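Local coordinates for protein Ceg4 (Legionella pneumophila subsp. pneumophila, PDB 6AOK) that dephosphorylates phosphotyrosine through its magnesium-binding HAD-like domain, the part described here, and as a Legionella effector attenuates activation of eukaryotic MAPK pathways, at residues E35-L40 with T112-E117; A65-K70 with F123-F128; R190-N195 with S202-D207. All coordinates share one frame; numbering follows the deposited sequence.

Interaction 1. Residues E35-L40 with T112-E117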
loop_
_atom_site.group_PDB
_atom_site.type_symbol
_atom_site.label_atom_id
_atom_site.label_comp_id
_atom_site.label_asym_id
_atom_site.label_seq_id
_atom_site.Cartn_x
_atom_site.Cartn_y
_atom_site.Cartn_z
ATOM N N GLU A 35 8.354 -6.119 19.108
ATOM C CA GLU A 35 7.775 -7.365 19.613
ATOM C C GLU A 35 6.490 -7.685 18.868
ATOM O O GLU A 35 6.245 -8.845 18.534
ATOM C CB GLU A 35 7.486 -7.316 21.109
ATOM C CG GLU A 35 8.696 -7.196 21.987
ATOM C CD GLU A 35 9.611 -8.412 21.905
ATOM O OE1 GLU A 35 9.146 -9.539 21.683
ATOM O OE2 GLU A 35 10.819 -8.216 22.050
ATOM N N PHE A 36 5.671 -6.667 18.570
ATOM C CA PHE A 36 4.386 -6.946 17.940
ATOM C C PHE A 36 4.553 -7.604 16.583
ATOM O O PHE A 36 3.977 -8.652 16.330
ATOM C CB PHE A 36 3.530 -5.685 17.803
ATOM C CG PHE A 36 2.257 -5.960 17.051
ATOM C CD1 PHE A 36 1.323 -6.868 17.560
ATOM C CD2 PHE A 36 2.036 -5.393 15.812
ATOM C CE1 PHE A 36 0.147 -7.152 16.850
ATOM C CE2 PHE A 36 0.848 -5.665 15.075
ATOM C CZ PHE A 36 -0.087 -6.538 15.602
ATOM N N TYR A 37 5.364 -7.028 15.703
ATOM C CA TYR A 37 5.573 -7.661 14.406
ATOM C C TYR A 37 6.179 -9.058 14.561
ATOM O O TYR A 37 5.780 -10.020 13.873
ATOM C CB TYR A 37 6.490 -6.787 13.571
ATOM C CG TYR A 37 6.636 -7.219 12.137
ATOM C CD1 TYR A 37 7.533 -8.231 11.774
ATOM C CD2 TYR A 37 5.876 -6.611 11.150
ATOM C CE1 TYR A 37 7.648 -8.618 10.432
ATOM C CE2 TYR A 37 5.992 -6.971 9.817
ATOM C CZ TYR A 37 6.864 -7.969 9.466
ATOM O OH TYR A 37 6.957 -8.344 8.145
ATOM N N GLN A 38 7.168 -9.181 15.428
ATOM C CA GLN A 38 7.836 -10.473 15.595
ATOM C C GLN A 38 6.878 -11.518 16.137
ATOM O O GLN A 38 7.025 -12.718 15.838
ATOM C CB GLN A 38 9.051 -10.315 16.527
ATOM C CG GLN A 38 10.166 -9.467 15.825
ATOM C CD GLN A 38 10.938 -10.283 14.807
ATOM O OE1 GLN A 38 11.222 -11.471 15.007
ATOM N NE2 GLN A 38 11.349 -9.647 13.775
ATOM N N SER A 39 5.896 -11.098 16.944
ATOM C CA SER A 39 4.892 -12.036 17.467
ATOM C C SER A 39 4.017 -12.632 16.376
ATOM O O SER A 39 3.338 -13.653 16.614
ATOM C CB SER A 39 4.003 -11.338 18.523
ATOM O OG SER A 39 3.004 -10.478 17.898
ATOM N N LEU A 40 3.995 -12.023 15.186
ATOM C CA LEU A 40 3.206 -12.585 14.095
ATOM C C LEU A 40 3.944 -13.690 13.351
ATOM O O LEU A 40 3.365 -14.289 12.436
ATOM C CB LEU A 40 2.827 -11.499 13.077
ATOM C CG LEU A 40 2.111 -10.261 13.646
ATOM C CD1 LEU A 40 2.009 -9.172 12.606
ATOM C CD2 LEU A 40 0.694 -10.677 14.069
ATOM N N THR A 112 7.407 -2.571 -1.704
ATOM C CA THR A 112 7.718 -2.578 -0.293
ATOM C C THR A 112 8.931 -3.465 -0.012
ATOM O O THR A 112 9.228 -4.392 -0.764
ATOM C CB THR A 112 6.463 -3.089 0.461
ATOM O OG1 THR A 112 6.679 -2.939 1.834
ATOM C CG2 THR A 112 6.174 -4.574 0.155
ATOM N N LYS A 113 9.595 -3.221 1.087
ATOM C CA LYS A 113 10.544 -4.204 1.610
ATOM C C LYS A 113 9.932 -4.999 2.759
ATOM O O LYS A 113 10.642 -5.805 3.406
ATOM C CB LYS A 113 11.843 -3.537 2.076
ATOM C CG LYS A 113 12.617 -2.838 0.951
ATOM C CD LYS A 113 13.654 -1.829 1.487
ATOM C CE LYS A 113 13.908 -0.864 0.303
ATOM N NZ LYS A 113 14.866 0.194 0.599
ATOM N N ASN A 114 8.653 -4.747 3.054
ATOM C CA ASN A 114 7.865 -5.591 3.956
ATOM C C ASN A 114 7.351 -6.802 3.175
ATOM O O ASN A 114 7.904 -7.159 2.116
ATOM C CB ASN A 114 6.713 -4.794 4.578
ATOM C CG ASN A 114 6.294 -5.299 5.954
ATOM O OD1 ASN A 114 6.079 -6.507 6.146
ATOM N ND2 ASN A 114 6.138 -4.364 6.931
ATOM N N ARG A 115 6.304 -7.461 3.655
ATOM C CA ARG A 115 5.930 -8.707 3.005
ATOM C C ARG A 115 4.428 -8.724 2.846
ATOM O O ARG A 115 3.697 -8.158 3.659
ATOM C CB ARG A 115 6.397 -9.934 3.804
ATOM C CG ARG A 115 5.954 -9.891 5.258
ATOM C CD ARG A 115 6.779 -10.867 6.037
ATOM N NE ARG A 115 6.454 -12.249 5.693
ATOM C CZ ARG A 115 6.995 -13.307 6.286
ATOM N NH1 ARG A 115 7.923 -13.149 7.252
ATOM N NH2 ARG A 115 6.613 -14.539 5.906
ATOM N N ALA A 116 3.975 -9.354 1.756
ATOM C CA ALA A 116 2.542 -9.433 1.454
ATOM C C ALA A 116 1.725 -9.992 2.618
ATOM O O ALA A 116 0.600 -9.528 2.862
ATOM C CB ALA A 116 2.335 -10.301 0.202
ATOM N N GLU A 117 2.232 -10.991 3.346
ATOM C CA GLU A 117 1.351 -11.566 4.379
ATOM C C GLU A 117 1.026 -10.518 5.433
ATOM O O GLU A 117 -0.107 -10.457 5.946
ATOM C CB GLU A 117 1.950 -12.809 5.055
ATOM C CG GLU A 117 2.316 -13.888 4.113
ATOM C CD GLU A 117 3.822 -13.856 3.779
ATOM O OE1 GLU A 117 4.387 -12.798 3.364
ATOM O OE2 GLU A 117 4.438 -14.908 3.937
#
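Tyr37 of helix 35-39 reaches Asn114 and Arg115 in the loop after strand 106-111, beside the magnesium site of the HAD-like fold. Tyr37 OH donates to Asn114 OD1 at 2.9 Å, tilted 33° from the carbonyl plane. The ring holds CG anti to the backbone N (chi1 -172°), which directs the phenol off the helix toward the loop. OD1 lies at the ring edge, and Arg115 CD packs 3.3 Å from Tyr37 OH.

A second donor fixes the amide: Arg115 N bonds to Asn114 OD1 in the carbonyl plane at 2.7 Å. With its oxygen gripped twice, Asn114 turns ND2 to Asp20, a magnesium ligand; Asn114 is thus second-shell to the metal, and Tyr37 positions it from one shell further out. Asparagine suits this place: one flat group both accepts and donates.

Farther out, Thr112 OG1 takes Asn114 N in an ST turn. Arg115, the N-cap of helix 116-125, gives NH1 to Thr55 O and Tyr52 O. Its NE and NH2 edge grips Glu117 in a salt bridge, in the guanidinium plane but from above the carboxylate plane, Arg115 NE to Glu117 OE1 at 3.2 Å and Arg115 NH2 to Glu117 OE2 at 3.0 Å.

Interaction 2. Residues A65-K70 with F123-F128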
loop_
_atom_site.group_PDB
_atom_site.type_symbol
_atom_site.label_atom_id
_atom_site.label_comp_id
_atom_site.label_asym_id
_atom_site.label_seq_id
_atom_site.Cartn_x
_atom_site.Cartn_y
_atom_site.Cartn_z
ATOM N N ALA A 65 -6.167 -12.350 15.310
ATOM C CA ALA A 65 -6.345 -12.440 16.758
ATOM C C ALA A 65 -5.322 -11.594 17.503
ATOM O O ALA A 65 -5.646 -10.948 18.511
ATOM C CB ALA A 65 -6.233 -13.897 17.210
ATOM N N LEU A 66 -4.079 -11.596 17.024
ATOM C CA LEU A 66 -3.031 -10.773 17.637
ATOM C C LEU A 66 -3.273 -9.271 17.430
ATOM O O LEU A 66 -3.030 -8.461 18.345
ATOM C CB LEU A 66 -1.676 -11.196 17.066
ATOM C CG LEU A 66 -1.252 -12.597 17.557
ATOM C CD1 LEU A 66 -0.091 -13.177 16.703
ATOM C CD2 LEU A 66 -0.793 -12.542 19.010
ATOM N N PHE A 67 -3.728 -8.870 16.238
ATOM C CA PHE A 67 -4.100 -7.476 16.044
ATOM C C PHE A 67 -5.235 -7.089 16.977
ATOM O O PHE A 67 -5.203 -6.026 17.615
ATOM C CB PHE A 67 -4.521 -7.220 14.602
ATOM C CG PHE A 67 -3.386 -6.875 13.691
ATOM C CD1 PHE A 67 -2.665 -7.873 13.037
ATOM C CD2 PHE A 67 -3.070 -5.562 13.464
ATOM C CE1 PHE A 67 -1.633 -7.562 12.187
ATOM C CE2 PHE A 67 -2.018 -5.227 12.620
ATOM C CZ PHE A 67 -1.294 -6.228 11.988
ATOM N N GLU A 68 -6.259 -7.937 17.068
ATOM C CA GLU A 68 -7.365 -7.611 17.970
ATOM C C GLU A 68 -6.920 -7.613 19.440
ATOM O O GLU A 68 -7.470 -6.868 20.257
ATOM C CB GLU A 68 -8.537 -8.590 17.755
ATOM C CG GLU A 68 -9.233 -8.416 16.410
ATOM C CD GLU A 68 -10.372 -9.404 16.185
ATOM O OE1 GLU A 68 -10.559 -10.286 17.048
ATOM O OE2 GLU A 68 -11.068 -9.302 15.147
ATOM N N ALA A 69 -5.997 -8.479 19.818
ATOM C CA ALA A 69 -5.504 -8.469 21.203
ATOM C C ALA A 69 -4.780 -7.161 21.518
ATOM O O ALA A 69 -4.897 -6.612 22.625
ATOM C CB ALA A 69 -4.549 -9.638 21.452
ATOM N N LYS A 70 -4.068 -6.631 20.534
ATOM C CA LYS A 70 -3.297 -5.412 20.720
ATOM C C LYS A 70 -4.184 -4.176 20.677
ATOM O O LYS A 70 -4.066 -3.303 21.544
ATOM C CB LYS A 70 -2.196 -5.329 19.661
ATOM C CG LYS A 70 -1.296 -4.119 19.890
ATOM C CD LYS A 70 -0.112 -4.170 19.008
ATOM C CE LYS A 70 0.792 -2.916 19.144
ATOM N NZ LYS A 70 1.288 -2.657 20.531
ATOM N N PHE A 123 -4.586 -4.731 6.240
ATOM C CA PHE A 123 -5.828 -4.389 5.534
ATOM C C PHE A 123 -6.995 -5.185 6.079
ATOM O O PHE A 123 -8.082 -4.649 6.291
ATOM C CB PHE A 123 -5.671 -4.675 4.021
ATOM C CG PHE A 123 -5.042 -3.534 3.247
ATOM C CD1 PHE A 123 -3.647 -3.428 3.129
ATOM C CD2 PHE A 123 -5.847 -2.600 2.621
ATOM C CE1 PHE A 123 -3.066 -2.408 2.433
ATOM C CE2 PHE A 123 -5.271 -1.509 1.923
ATOM C CZ PHE A 123 -3.890 -1.414 1.813
ATOM N N LYS A 124 -6.795 -6.473 6.309
ATOM C CA LYS A 124 -7.877 -7.321 6.838
ATOM C C LYS A 124 -8.319 -6.847 8.203
ATOM O O LYS A 124 -9.521 -6.786 8.494
ATOM C CB LYS A 124 -7.398 -8.776 6.923
ATOM C CG LYS A 124 -8.380 -9.845 7.492
ATOM C CD LYS A 124 -9.651 -9.887 6.693
ATOM C CE LYS A 124 -9.407 -10.018 5.184
ATOM N NZ LYS A 124 -10.700 -9.800 4.430
ATOM N N TYR A 125 -7.360 -6.556 9.079
ATOM C CA TYR A 125 -7.729 -6.083 10.406
ATOM C C TYR A 125 -8.556 -4.815 10.289
ATOM O O TYR A 125 -9.497 -4.575 11.089
ATOM C CB TYR A 125 -6.469 -5.828 11.237
ATOM C CG TYR A 125 -6.820 -5.120 12.525
ATOM C CD1 TYR A 125 -7.602 -5.761 13.494
ATOM C CD2 TYR A 125 -6.402 -3.832 12.759
ATOM C CE1 TYR A 125 -7.971 -5.111 14.663
ATOM C CE2 TYR A 125 -6.757 -3.176 13.923
ATOM C CZ TYR A 125 -7.551 -3.810 14.858
ATOM O OH TYR A 125 -7.947 -3.146 16.025
ATOM N N GLN A 126 -8.215 -3.968 9.302
ATOM C CA GLN A 126 -8.864 -2.663 9.207
ATOM C C GLN A 126 -10.095 -2.670 8.309
ATOM O O GLN A 126 -10.572 -1.604 7.912
ATOM C CB GLN A 126 -7.846 -1.583 8.804
ATOM C CG GLN A 126 -6.762 -1.392 9.943
ATOM C CD GLN A 126 -5.944 -0.151 9.750
ATOM O OE1 GLN A 126 -4.796 -0.208 9.293
ATOM N NE2 GLN A 126 -6.525 0.993 10.078
ATOM N N GLY A 127 -10.682 -3.820 8.084
ATOM C CA GLY A 127 -12.042 -3.868 7.595
ATOM C C GLY A 127 -12.137 -4.117 6.120
ATOM O O GLY A 127 -13.217 -3.962 5.559
ATOM N N PHE A 128 -11.031 -4.434 5.466
ATOM C CA PHE A 128 -11.069 -4.712 4.042
ATOM C C PHE A 128 -11.490 -6.146 3.742
ATOM O O PHE A 128 -11.080 -7.083 4.416
ATOM C CB PHE A 128 -9.696 -4.395 3.445
ATOM C CG PHE A 128 -9.477 -2.929 3.299
ATOM C CD1 PHE A 128 -9.051 -2.182 4.375
ATOM C CD2 PHE A 128 -9.810 -2.275 2.121
ATOM C CE1 PHE A 128 -8.838 -0.803 4.254
ATOM C CE2 PHE A 128 -9.628 -0.897 1.987
ATOM C CZ PHE A 128 -9.131 -0.163 3.043
#
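Phe67 of helix 60-71 and Tyr125 at the end of helix 116-125 bring their backbones to 6.8 Å between the two CA atoms. Immediately beyond, the second helix stops in a Schellman motif: Phe128 N bonds to Phe123 O at 3.1 Å and Gly127 N to Lys124 O at 3.2 Å. Gly127, lacking a CB, takes the positive phi (100°) of the C-prime position.

Across the contact the helices meet mainly by aromatic and aliphatic packing, with no hydrogen bond between the two segments. The CB of Phe67 sits over one face of the Tyr125 ring, 3.6 Å from Tyr125 CD1, as a CH-pi contact offset toward the rim. The two rings are inclined by only 28° yet slid apart, so they barely overlap and most of the touching falls to CB and the near ring atoms. Tyr125 swings its ring across to helix 60-71 by placing CG anti to the backbone N (chi1 170°). At the ring's edge Glu68 CG lies 3.9 Å from Tyr125 CE1, an apolar use of an acidic chain whose OE2 accepts from Gln64.

A tyrosine fits because its ring is buried while its hydroxyl bonds to Gly72 O, just past the end of helix 60-71; Tyr74 meets the same ring edge-to-face, and Phe36 meets Phe67 likewise. Behind the turn, Phe123 CD2 stands 3.6 Å above the centre of the Phe128 ring. Lys124, salt-bridged to Asp130, closes the helix end by giving NZ to Phe128 O at 2.7 Å, on a lone pair in the carbonyl plane.

Interaction 3. Residues R190-N195 with S202-D207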
loop_
_atom_site.group_PDB
_atom_site.type_symbol
_atom_site.label_atom_id
_atom_site.label_comp_id
_atom_site.label_asym_id
_atom_site.label_seq_id
_atom_site.Cartn_x
_atom_site.Cartn_y
_atom_site.Cartn_z
ATOM N N ARG A 190 1.952 12.197 -10.383
ATOM C CA ARG A 190 1.646 12.873 -9.129
ATOM C C ARG A 190 2.530 12.193 -8.091
ATOM O O ARG A 190 2.199 11.090 -7.628
ATOM C CB ARG A 190 0.168 12.731 -8.760
ATOM C CG ARG A 190 -0.829 13.343 -9.775
ATOM C CD ARG A 190 -0.886 14.846 -9.661
ATOM N NE ARG A 190 -2.001 15.408 -10.430
ATOM C CZ ARG A 190 -1.929 15.770 -11.715
ATOM N NH1 ARG A 190 -0.776 15.634 -12.387
ATOM N NH2 ARG A 190 -3.002 16.289 -12.329
ATOM N N GLY A 191 3.642 12.834 -7.741
ATOM C CA GLY A 191 4.628 12.237 -6.856
ATOM C C GLY A 191 4.584 12.925 -5.509
ATOM O O GLY A 191 4.557 14.156 -5.421
ATOM N N TYR A 192 4.579 12.121 -4.444
ATOM C CA TYR A 192 4.573 12.648 -3.090
ATOM C C TYR A 192 5.651 11.939 -2.287
ATOM O O TYR A 192 5.592 10.721 -2.085
ATOM C CB TYR A 192 3.204 12.455 -2.430
ATOM C CG TYR A 192 2.116 13.079 -3.235
ATOM C CD1 TYR A 192 1.848 14.449 -3.145
ATOM C CD2 TYR A 192 1.399 12.312 -4.150
ATOM C CE1 TYR A 192 0.886 15.033 -3.896
ATOM C CE2 TYR A 192 0.398 12.906 -4.936
ATOM C CZ TYR A 192 0.156 14.260 -4.776
ATOM O OH TYR A 192 -0.796 14.854 -5.526
ATOM N N ARG A 193 6.579 12.712 -1.797
ATOM C CA ARG A 193 7.655 12.257 -0.928
ATOM C C ARG A 193 7.439 13.038 0.363
ATOM O O ARG A 193 7.820 14.203 0.465
ATOM C CB ARG A 193 9.019 12.583 -1.532
ATOM C CG ARG A 193 10.120 11.611 -1.141
ATOM C CD ARG A 193 10.316 11.575 0.366
ATOM N NE ARG A 193 10.781 12.857 0.888
ATOM C CZ ARG A 193 10.899 13.138 2.181
ATOM N NH1 ARG A 193 11.331 14.332 2.566
ATOM N NH2 ARG A 193 10.585 12.227 3.092
ATOM N N LYS A 194 6.828 12.386 1.350
ATOM C CA LYS A 194 6.470 13.030 2.601
ATOM C C LYS A 194 7.054 12.215 3.752
ATOM O O LYS A 194 7.343 11.026 3.605
ATOM C CB LYS A 194 4.936 13.155 2.753
ATOM C CG LYS A 194 4.237 13.804 1.590
ATOM C CD LYS A 194 4.774 15.175 1.399
ATOM C CE LYS A 194 3.872 15.991 0.507
ATOM N NZ LYS A 194 4.380 17.404 0.399
ATOM N N ASN A 195 7.212 12.852 4.905
ATOM C CA ASN A 195 7.525 12.120 6.125
ATOM C C ASN A 195 6.283 11.352 6.630
ATOM O O ASN A 195 5.152 11.685 6.267
ATOM C CB ASN A 195 8.043 13.101 7.192
ATOM C CG ASN A 195 9.316 13.798 6.746
ATOM O OD1 ASN A 195 10.179 13.200 6.094
ATOM N ND2 ASN A 195 9.422 15.075 7.051
ATOM N N SER A 202 -6.569 12.282 2.186
ATOM C CA SER A 202 -7.911 12.711 1.810
ATOM C C SER A 202 -7.876 13.587 0.558
ATOM O O SER A 202 -8.841 13.595 -0.237
ATOM C CB SER A 202 -8.598 13.435 2.962
ATOM O OG SER A 202 -7.938 14.655 3.211
ATOM N N GLN A 203 -6.773 14.304 0.349
ATOM C CA GLN A 203 -6.628 15.056 -0.893
ATOM C C GLN A 203 -6.436 14.125 -2.091
ATOM O O GLN A 203 -6.988 14.382 -3.170
ATOM C CB GLN A 203 -5.458 16.024 -0.791
ATOM C CG GLN A 203 -5.256 16.855 -2.058
ATOM C CD GLN A 203 -6.425 17.830 -2.326
ATOM O OE1 GLN A 203 -7.068 17.792 -3.390
ATOM N NE2 GLN A 203 -6.704 18.692 -1.353
ATOM N N TYR A 204 -5.647 13.052 -1.929
ATOM C CA TYR A 204 -5.420 12.135 -3.054
ATOM C C TYR A 204 -6.713 11.430 -3.423
ATOM O O TYR A 204 -6.984 11.222 -4.603
ATOM C CB TYR A 204 -4.338 11.093 -2.750
ATOM C CG TYR A 204 -3.109 11.663 -2.067
ATOM C CD1 TYR A 204 -2.687 12.954 -2.311
ATOM C CD2 TYR A 204 -2.397 10.910 -1.166
ATOM C CE1 TYR A 204 -1.588 13.485 -1.643
ATOM C CE2 TYR A 204 -1.294 11.420 -0.523
ATOM C CZ TYR A 204 -0.904 12.688 -0.735
ATOM O OH TYR A 204 0.183 13.196 -0.049
ATOM N N LEU A 205 -7.537 11.100 -2.424
ATOM C CA LEU A 205 -8.885 10.563 -2.666
ATOM C C LEU A 205 -9.745 11.515 -3.494
ATOM O O LEU A 205 -10.429 11.101 -4.443
ATOM C CB LEU A 205 -9.571 10.306 -1.329
ATOM C CG LEU A 205 -11.051 9.890 -1.417
ATOM C CD1 LEU A 205 -11.055 8.605 -2.158
ATOM C CD2 LEU A 205 -11.640 9.703 -0.042
ATOM N N GLU A 206 -9.791 12.793 -3.094
ATOM C CA GLU A 206 -10.559 13.772 -3.851
ATOM C C GLU A 206 -10.024 13.900 -5.271
ATOM O O GLU A 206 -10.797 13.942 -6.234
ATOM C CB GLU A 206 -10.511 15.122 -3.136
ATOM C CG GLU A 206 -10.704 16.307 -4.078
ATOM C CD GLU A 206 -10.869 17.678 -3.387
ATOM O OE1 GLU A 206 -10.233 18.648 -3.861
ATOM O OE2 GLU A 206 -11.626 17.786 -2.392
ATOM N N ASP A 207 -8.696 13.933 -5.428
ATOM C CA ASP A 207 -8.133 14.071 -6.760
ATOM C C ASP A 207 -8.409 12.844 -7.615
ATOM O O ASP A 207 -8.663 12.984 -8.813
ATOM C CB ASP A 207 -6.631 14.332 -6.676
ATOM C CG ASP A 207 -6.327 15.686 -6.055
ATOM O OD1 ASP A 207 -7.273 16.505 -5.912
ATOM O OD2 ASP A 207 -5.145 15.925 -5.701
HETATM O O HOH W 1 -3.780 15.863 -8.867
HETATM O O HOH W 2 -3.458 14.073 -6.238
#
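The edge strand 189-192 of the parallel sheet and the helix 201-211 that follows it are joined by a face-to-face stack of two tyrosines, Tyr192 and Tyr204. The ring centroids are 4.3 Å apart and the planes 30° from parallel. Tyr204 CE1 hangs over the centre of the Tyr192 ring, 3.7 Å from Tyr192 CZ, while Tyr192 CD2 lies toward the rim of the Tyr204 ring. Tyr204 sets CG opposite its carbonyl carbon (chi1 -44°), carrying the ring toward strand 189-192. The side chains run antiparallel, offset along their lengths, which puts Tyr204 OH 3.7 Å from Tyr192 CG. Glu200 N, just before the helix, engages that hydroxyl and helps set the ring.

Tyrosine suits both places: the faces cover one another and the hydroxyls find polar partners. Tyr192 OH contacts a water at 2.9 Å that donates to Asp207 OD2 at 2.6 Å, one turn along the helix from Tyr204. Arg190 NE, 5.7 Å from Asp207 OD2, may attract it weakly. Phe199 and Leu165 add apolar cover to Tyr204. The whole folds strand, loop and helix back on one another at the edge of the Rossmann-like sheet of HAD phosphatases.

From the N terminus the chain leaves strand 13-17, with two of the three metal-binding aspartates just after it, and enters a long segment, probably a cap-like insertion as in other HAD proteins, holding helices 35-39 and 60-71. Interaction 1 closes the loop from the first of these to the turn after strand 106-111. Interaction 2 opens within that loop and closes beyond it, so the two cross. They share helix 116-125, at its start and its end, and touch where Phe36 CD1 packs 3.4 Å from Lys70 CD. Both tie the long segment to that helix. Interaction 3 follows in series, a short loop about 25 Å away between centres, tying the last strand to the C-terminal helix.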